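Local coordinates for protein B-agarase (Agarivorans gilvus, PDB 5Z6P) that probably hydrolyses agar polysaccharides as a glycoside hydrolase family 50 beta-agarase, cutting beta-galactosidic linkages, at residues R531-D534 and T538-V541; T551-L556 and T562-W567. All blocks are in the same frame, centred on the assembly; numbering follows the deposited sequence.

Contact 1 of 2, residues R531-D534 and T538-V541; sequences RSAD and TKAV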
ATOM      1  N   ARG A 531      13.628   8.526  27.214  1.00 18.29           N
ATOM      2  CA  ARG A 531      12.632   9.287  27.959  1.00 16.17           C
ATOM      3  C   ARG A 531      12.649   9.033  29.470  1.00 19.57           C
ATOM      4  O   ARG A 531      13.212   8.045  29.954  1.00 15.54           O
ATOM      5  CB  ARG A 531      11.246   8.993  27.395  1.00 15.73           C
ATOM      6  CG  ARG A 531      11.095   9.448  25.942  1.00 18.06           C
ATOM      7  CD  ARG A 531       9.772   9.045  25.364  1.00 19.23           C
ATOM      8  NE  ARG A 531       8.640   9.598  26.100  1.00 18.72           N
ATOM      9  CZ  ARG A 531       7.381   9.262  25.847  1.00 17.47           C
ATOM     10  NH1 ARG A 531       7.128   8.378  24.901  1.00 18.90           N
ATOM     11  NH2 ARG A 531       6.381   9.790  26.535  1.00 18.44           N
ATOM     12  N   SER A 532      12.036   9.940  30.220  1.00 19.44           N
ATOM     13  CA  SER A 532      11.934   9.763  31.659  1.00 19.66           C
ATOM     14  C   SER A 532      10.727   8.889  32.046  1.00 17.99           C
ATOM     15  O   SER A 532       9.635   9.022  31.502  1.00 17.41           O
ATOM     16  CB  SER A 532      11.855  11.122  32.350  1.00 23.23           C
ATOM     17  OG  SER A 532      10.919  11.949  31.690  1.00 28.56           O
ATOM     18  N   ALA A 533      10.918   7.994  33.001  1.00 19.70           N
ATOM     19  CA  ALA A 533       9.826   7.101  33.384  1.00 17.62           C
ATOM     20  C   ALA A 533       8.657   7.820  34.093  1.00 16.53           C
ATOM     21  O   ALA A 533       7.567   7.274  34.163  1.00 17.00           O
ATOM     22  CB  ALA A 533      10.363   5.949  34.265  1.00 13.81           C
ATOM     23  N   ASP A 534       8.849   9.044  34.586  1.00 18.55           N
ATOM     24  CA  ASP A 534       7.781   9.658  35.391  1.00 20.21           C
ATOM     25  C   ASP A 534       6.484   9.914  34.620  1.00 21.14           C
ATOM     26  O   ASP A 534       5.405   9.812  35.189  1.00 20.20           O
ATOM     27  CB  ASP A 534       8.245  10.962  36.068  1.00 26.17           C
ATOM     28  CG  ASP A 534       9.030  11.863  35.160  1.00 24.70           C
ATOM     29  OD1 ASP A 534       8.887  11.754  33.932  1.00 28.48           O
ATOM     30  OD2 ASP A 534       9.796  12.700  35.692  1.00 33.20           O
ATOM     31  N   THR A 538       5.469   2.936  29.559  1.00 12.91           N
ATOM     32  CA  THR A 538       6.282   1.914  28.902  1.00 14.87           C
ATOM     33  C   THR A 538       7.766   1.972  29.347  1.00 12.68           C
ATOM     34  O   THR A 538       8.389   0.940  29.550  1.00 15.65           O
ATOM     35  CB  THR A 538       6.172   2.018  27.341  1.00 12.41           C
ATOM     36  OG1 THR A 538       4.884   1.551  26.921  1.00 11.90           O
ATOM     37  CG2 THR A 538       7.223   1.173  26.663  1.00  8.63           C
ATOM     38  N   LYS A 539       8.323   3.173  29.496  1.00 13.09           N
ATOM     39  CA  LYS A 539       9.682   3.315  30.016  1.00 13.17           C
ATOM     40  C   LYS A 539       9.814   2.669  31.402  1.00 13.61           C
ATOM     41  O   LYS A 539      10.793   1.977  31.667  1.00 13.46           O
ATOM     42  CB  LYS A 539      10.096   4.795  30.083  1.00 15.32           C
ATOM     43  CG  LYS A 539      11.454   5.032  30.723  1.00 11.15           C
ATOM     44  CD  LYS A 539      12.539   4.263  30.022  1.00 13.59           C
ATOM     45  CE  LYS A 539      13.877   4.382  30.722  1.00 14.83           C
ATOM     46  NZ  LYS A 539      14.504   5.732  30.576  1.00 17.21           N
ATOM     47  N   ALA A 540       8.830   2.896  32.276  1.00 13.65           N
ATOM     48  CA  ALA A 540       8.831   2.249  33.598  1.00 15.88           C
ATOM     49  C   ALA A 540       8.897   0.726  33.459  1.00 16.62           C
ATOM     50  O   ALA A 540       9.668   0.055  34.157  1.00 15.83           O
ATOM     51  CB  ALA A 540       7.617   2.644  34.389  1.00 11.99           C
ATOM     52  N   VAL A 541       8.078   0.192  32.552  1.00 14.07           N
ATOM     53  CA  VAL A 541       8.077  -1.231  32.256  1.00 13.48           C
ATOM     54  C   VAL A 541       9.460  -1.669  31.758  1.00 15.28           C
ATOM     55  O   VAL A 541       9.964  -2.693  32.195  1.00 13.58           O
ATOM     56  CB  VAL A 541       7.003  -1.606  31.197  1.00 13.73           C
ATOM     57  CG1 VAL A 541       7.151  -3.066  30.766  1.00 17.29           C
ATOM     58  CG2 VAL A 541       5.622  -1.357  31.750  1.00 13.29           C
TER
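K539, in the first turn of helix 537-550, reaches back over the loop that joins it to helix 523-530, and its ammonium group takes the backbone oxygen of R531. The motif is a helix-loop-helix connection, in the part of the chain that resembles the beta-galactosidase family and lying near the surface of the molecule. K539 NZ stands 2.7 Å from R531 O, the shortest approach across the pair, nearly in line with the carbonyl bond at a C=O...N angle of 170°. Bends at chi2 (56°) and chi4 (-72°), with an extended chi3 between them, bring the lysine chain alongside the R531 carbonyl: K539 CG already lies 3.6 Å from R531 O, and K539 CE is 3.8 Å from the same oxygen. K539 NZ does not depend on R531 alone. It also bonds to L529 O and L570 O, with a weaker bond to A571 O, so the buried amine sits among carbonyls from the last turns of helices 523-530 and 567-572. Those helix ends would probably favour the charged form of the lysine. The R531 side chain heads the other way, and its NH1 is held by Q461 O.

The aliphatic part of K539 also packs against the loop beyond R531. K539 CG lies 3.7 Å from A533 CA and 3.8 Å from A533 CB, while the A533 backbone is hydrogen-bonded to A571. One residue further along the helix, A540 receives the same methyl. With such small side chains the loop can come close, and A533 CA and A540 CA are 5.0 Å apart. A533 CB points at the helix and lies 4.0 Å from A540 N, and the two methyls, A533 CB and A540 CB, meet at 4.3 Å.

Contact 2 of 2, residues T551-L556 and T562-W567; sequences TVIEAL and TNLASW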
ATOM      1  N   THR A 551      19.504  -7.316  37.460  1.00 14.50           N
ATOM      2  CA  THR A 551      19.420  -7.215  38.931  1.00 16.47           C
ATOM      3  C   THR A 551      20.104  -5.982  39.531  1.00 16.81           C
ATOM      4  O   THR A 551      19.471  -5.207  40.239  1.00 14.21           O
ATOM      5  CB  THR A 551      19.991  -8.460  39.639  1.00 15.28           C
ATOM      6  OG1 THR A 551      19.595  -9.648  38.941  1.00 17.29           O
ATOM      7  CG2 THR A 551      19.474  -8.513  41.068  1.00 17.96           C
ATOM      8  N   VAL A 552      21.397  -5.821  39.271  1.00 17.98           N
ATOM      9  CA  VAL A 552      22.128  -4.653  39.747  1.00 16.23           C
ATOM     10  C   VAL A 552      22.562  -3.807  38.551  1.00 16.97           C
ATOM     11  O   VAL A 552      22.827  -4.339  37.466  1.00 17.54           O
ATOM     12  CB  VAL A 552      23.361  -5.049  40.615  1.00 18.12           C
ATOM     13  CG1 VAL A 552      22.914  -5.758  41.899  1.00 18.34           C
ATOM     14  CG2 VAL A 552      24.305  -5.937  39.841  1.00 17.93           C
ATOM     15  N   ILE A 553      22.614  -2.491  38.750  1.00 17.67           N
ATOM     16  CA  ILE A 553      22.955  -1.555  37.679  1.00 15.74           C
ATOM     17  C   ILE A 553      24.375  -1.789  37.141  1.00 18.99           C
ATOM     18  O   ILE A 553      24.644  -1.589  35.963  1.00 20.37           O
ATOM     19  CB  ILE A 553      22.776  -0.073  38.164  1.00 15.10           C
ATOM     20  CG1 ILE A 553      22.902   0.904  36.998  1.00 17.05           C
ATOM     21  CG2 ILE A 553      23.718   0.262  39.301  1.00 20.22           C
ATOM     22  CD1 ILE A 553      21.727   0.844  36.074  1.00 15.51           C
ATOM     23  N   GLU A 554      25.272  -2.254  38.004  1.00 18.20           N
ATOM     24  CA  GLU A 554      26.636  -2.560  37.607  1.00 19.58           C
ATOM     25  C   GLU A 554      26.685  -3.625  36.508  1.00 21.98           C
ATOM     26  O   GLU A 554      27.486  -3.542  35.579  1.00 20.51           O
ATOM     27  CB  GLU A 554      27.446  -3.027  38.826  1.00 21.43           C
ATOM     28  CG  GLU A 554      27.783  -1.911  39.806  1.00 21.73           C
ATOM     29  CD  GLU A 554      26.736  -1.668  40.908  1.00 27.58           C
ATOM     30  OE1 GLU A 554      25.658  -2.293  40.916  1.00 21.87           O
ATOM     31  OE2 GLU A 554      27.003  -0.820  41.783  1.00 31.25           O
ATOM     32  N   ALA A 555      25.805  -4.611  36.606  1.00 18.86           N
ATOM     33  CA  ALA A 555      25.734  -5.661  35.608  1.00 17.67           C
ATOM     34  C   ALA A 555      25.221  -5.130  34.252  1.00 18.68           C
ATOM     35  O   ALA A 555      25.695  -5.537  33.191  1.00 17.54           O
ATOM     36  CB  ALA A 555      24.853  -6.796  36.114  1.00 18.92           C
ATOM     37  N   LEU A 556      24.264  -4.215  34.284  1.00 19.51           N
ATOM     38  CA  LEU A 556      23.852  -3.549  33.052  1.00 17.96           C
ATOM     39  C   LEU A 556      25.014  -2.725  32.471  1.00 17.37           C
ATOM     40  O   LEU A 556      25.256  -2.741  31.267  1.00 16.64           O
ATOM     41  CB  LEU A 556      22.633  -2.653  33.288  1.00 16.15           C
ATOM     42  CG  LEU A 556      22.274  -1.851  32.033  1.00 14.50           C
ATOM     43  CD1 LEU A 556      20.770  -1.860  31.801  1.00 19.53           C
ATOM     44  CD2 LEU A 556      22.774  -0.429  32.159  1.00 18.40           C
ATOM     45  N   THR A 562      28.239   1.211  29.846  1.00 25.22           N
ATOM     46  CA  THR A 562      27.757   2.509  30.298  1.00 23.44           C
ATOM     47  C   THR A 562      28.231   2.782  31.725  1.00 23.34           C
ATOM     48  O   THR A 562      28.797   1.909  32.355  1.00 24.89           O
ATOM     49  CB  THR A 562      26.218   2.592  30.255  1.00 25.24           C
ATOM     50  OG1 THR A 562      25.661   1.494  30.994  1.00 24.50           O
ATOM     51  CG2 THR A 562      25.709   2.565  28.801  1.00 20.94           C
ATOM     52  N   ASN A 563      28.000   3.987  32.232  1.00 24.74           N
ATOM     53  CA  ASN A 563      28.383   4.318  33.605  1.00 25.02           C
ATOM     54  C   ASN A 563      27.197   4.848  34.399  1.00 25.20           C
ATOM     55  O   ASN A 563      27.307   5.884  35.044  1.00 25.78           O
ATOM     56  CB  ASN A 563      29.506   5.373  33.651  1.00 28.60           C
ATOM     57  CG  ASN A 563      30.649   5.079  32.699  1.00 30.91           C
ATOM     58  OD1 ASN A 563      30.952   5.883  31.819  1.00 37.49           O
ATOM     59  ND2 ASN A 563      31.299   3.946  32.879  1.00 30.63           N
ATOM     60  N   LEU A 564      26.054   4.176  34.318  1.00 21.82           N
ATOM     61  CA  LEU A 564      24.871   4.634  35.035  1.00 20.81           C
ATOM     62  C   LEU A 564      25.057   4.456  36.545  1.00 18.20           C
ATOM     63  O   LEU A 564      25.639   3.474  36.991  1.00 23.94           O
ATOM     64  CB  LEU A 564      23.628   3.892  34.535  1.00 19.75           C
ATOM     65  CG  LEU A 564      23.326   4.171  33.055  1.00 19.22           C
ATOM     66  CD1 LEU A 564      22.226   3.282  32.508  1.00 18.95           C
ATOM     67  CD2 LEU A 564      22.940   5.634  32.901  1.00 24.76           C
ATOM     68  N   ALA A 565      24.567   5.414  37.321  1.00 21.30           N
ATOM     69  CA  ALA A 565      24.711   5.388  38.778  1.00 20.20           C
ATOM     70  C   ALA A 565      23.717   4.462  39.494  1.00 22.27           C
ATOM     71  O   ALA A 565      24.004   3.961  40.569  1.00 20.65           O
ATOM     72  CB  ALA A 565      24.583   6.805  39.338  1.00 17.44           C
ATOM     73  N   SER A 566      22.549   4.246  38.902  1.00 18.17           N
ATOM     74  CA  SER A 566      21.470   3.540  39.585  1.00 18.27           C
ATOM     75  C   SER A 566      20.355   3.238  38.615  1.00 19.28           C
ATOM     76  O   SER A 566      20.362   3.715  37.485  1.00 20.02           O
ATOM     77  CB  SER A 566      20.906   4.380  40.737  1.00 19.95           C
ATOM     78  OG  SER A 566      20.307   5.572  40.230  1.00 22.58           O
ATOM     79  N   TRP A 567      19.376   2.477  39.075  1.00 18.00           N
ATOM     80  CA  TRP A 567      18.219   2.193  38.250  1.00 17.93           C
ATOM     81  C   TRP A 567      17.445   3.488  38.013  1.00 16.53           C
ATOM     82  O   TRP A 567      16.898   3.696  36.951  1.00 16.51           O
ATOM     83  CB  TRP A 567      17.356   1.108  38.897  1.00 16.63           C
ATOM     84  CG  TRP A 567      18.033  -0.238  38.817  1.00 15.51           C
ATOM     85  CD1 TRP A 567      18.484  -0.985  39.855  1.00 14.76           C
ATOM     86  CD2 TRP A 567      18.368  -0.963  37.622  1.00 14.68           C
ATOM     87  NE1 TRP A 567      19.065  -2.138  39.394  1.00 16.53           N
ATOM     88  CE2 TRP A 567      19.010  -2.152  38.020  1.00 16.70           C
ATOM     89  CE3 TRP A 567      18.167  -0.734  36.256  1.00 15.48           C
ATOM     90  CZ2 TRP A 567      19.465  -3.113  37.107  1.00 15.37           C
ATOM     91  CZ3 TRP A 567      18.622  -1.691  35.335  1.00 15.87           C
ATOM     92  CH2 TRP A 567      19.263  -2.864  35.770  1.00 15.32           C
TER
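The delta methyl of I553 sits over one face of the W567 indole, a CH-pi contact with I553 CD1 4.1 Å from the centroid of the six-membered ring of W567 and 17° off the ring normal. With I553 CG1 anti to the backbone N (chi1 -171°), CG1 reaches toward L564 and S566, and the bend at chi2 sets CD1 over the ring. The same I553 CD1 is 3.9 Å from L564 CB and rests 3.5 Å from S566 O, while the other branch, CG2, lies against the backbone of A565 and S566. One helical turn on, L556 splits its two methyls between partners. L556 CD2 meets L564 CD1 at 3.8 Å, and L556 CD1 approaches W567 CZ3 obliquely at 4.1 Å.

This is a helix-loop-helix arrangement in which the loop after helix 553-560 folds back along that helix before helix 567-572 begins. Helix 537-550 adds L546, K547 and Y550 against the indole, and Y550 also touches L556.

Further out the contacts turn polar. T562 OG1 lies 3.7 Å from L556 CD2 but is hydrogen-bonded to N557 OD1, and ND2 of the same amide bonds to L564 O. S566 is the N-cap of helix 567-572, its OG accepting from D569 N. At the edge of the indole, W567 NE1 donates to T551 O at 3.2 Å with an N-H...O angle of 141°, arriving from above the carbonyl plane. T551, just past helix 537-550, has positive phi; V552 follows as the N-cap of helix 553-560.

Overall arrangement
Contact 1 and contact 2 follow one another in the chain without touching: their centres are about 16 Å apart and their nearest atoms about 7 Å. Two helices span the gap. Helix 537-550 carries K539 near its start and touches W567 with residues near its far end. Helix 567-572 begins at W567 in contact 2, and its last turn comes up against contact 1. Both contacts thus involve the same short run of helices, on the same side of the chain's centre. Contact 2 lies farther out, its centre about 44 Å from that of the chain, against about 33 Å for contact 1.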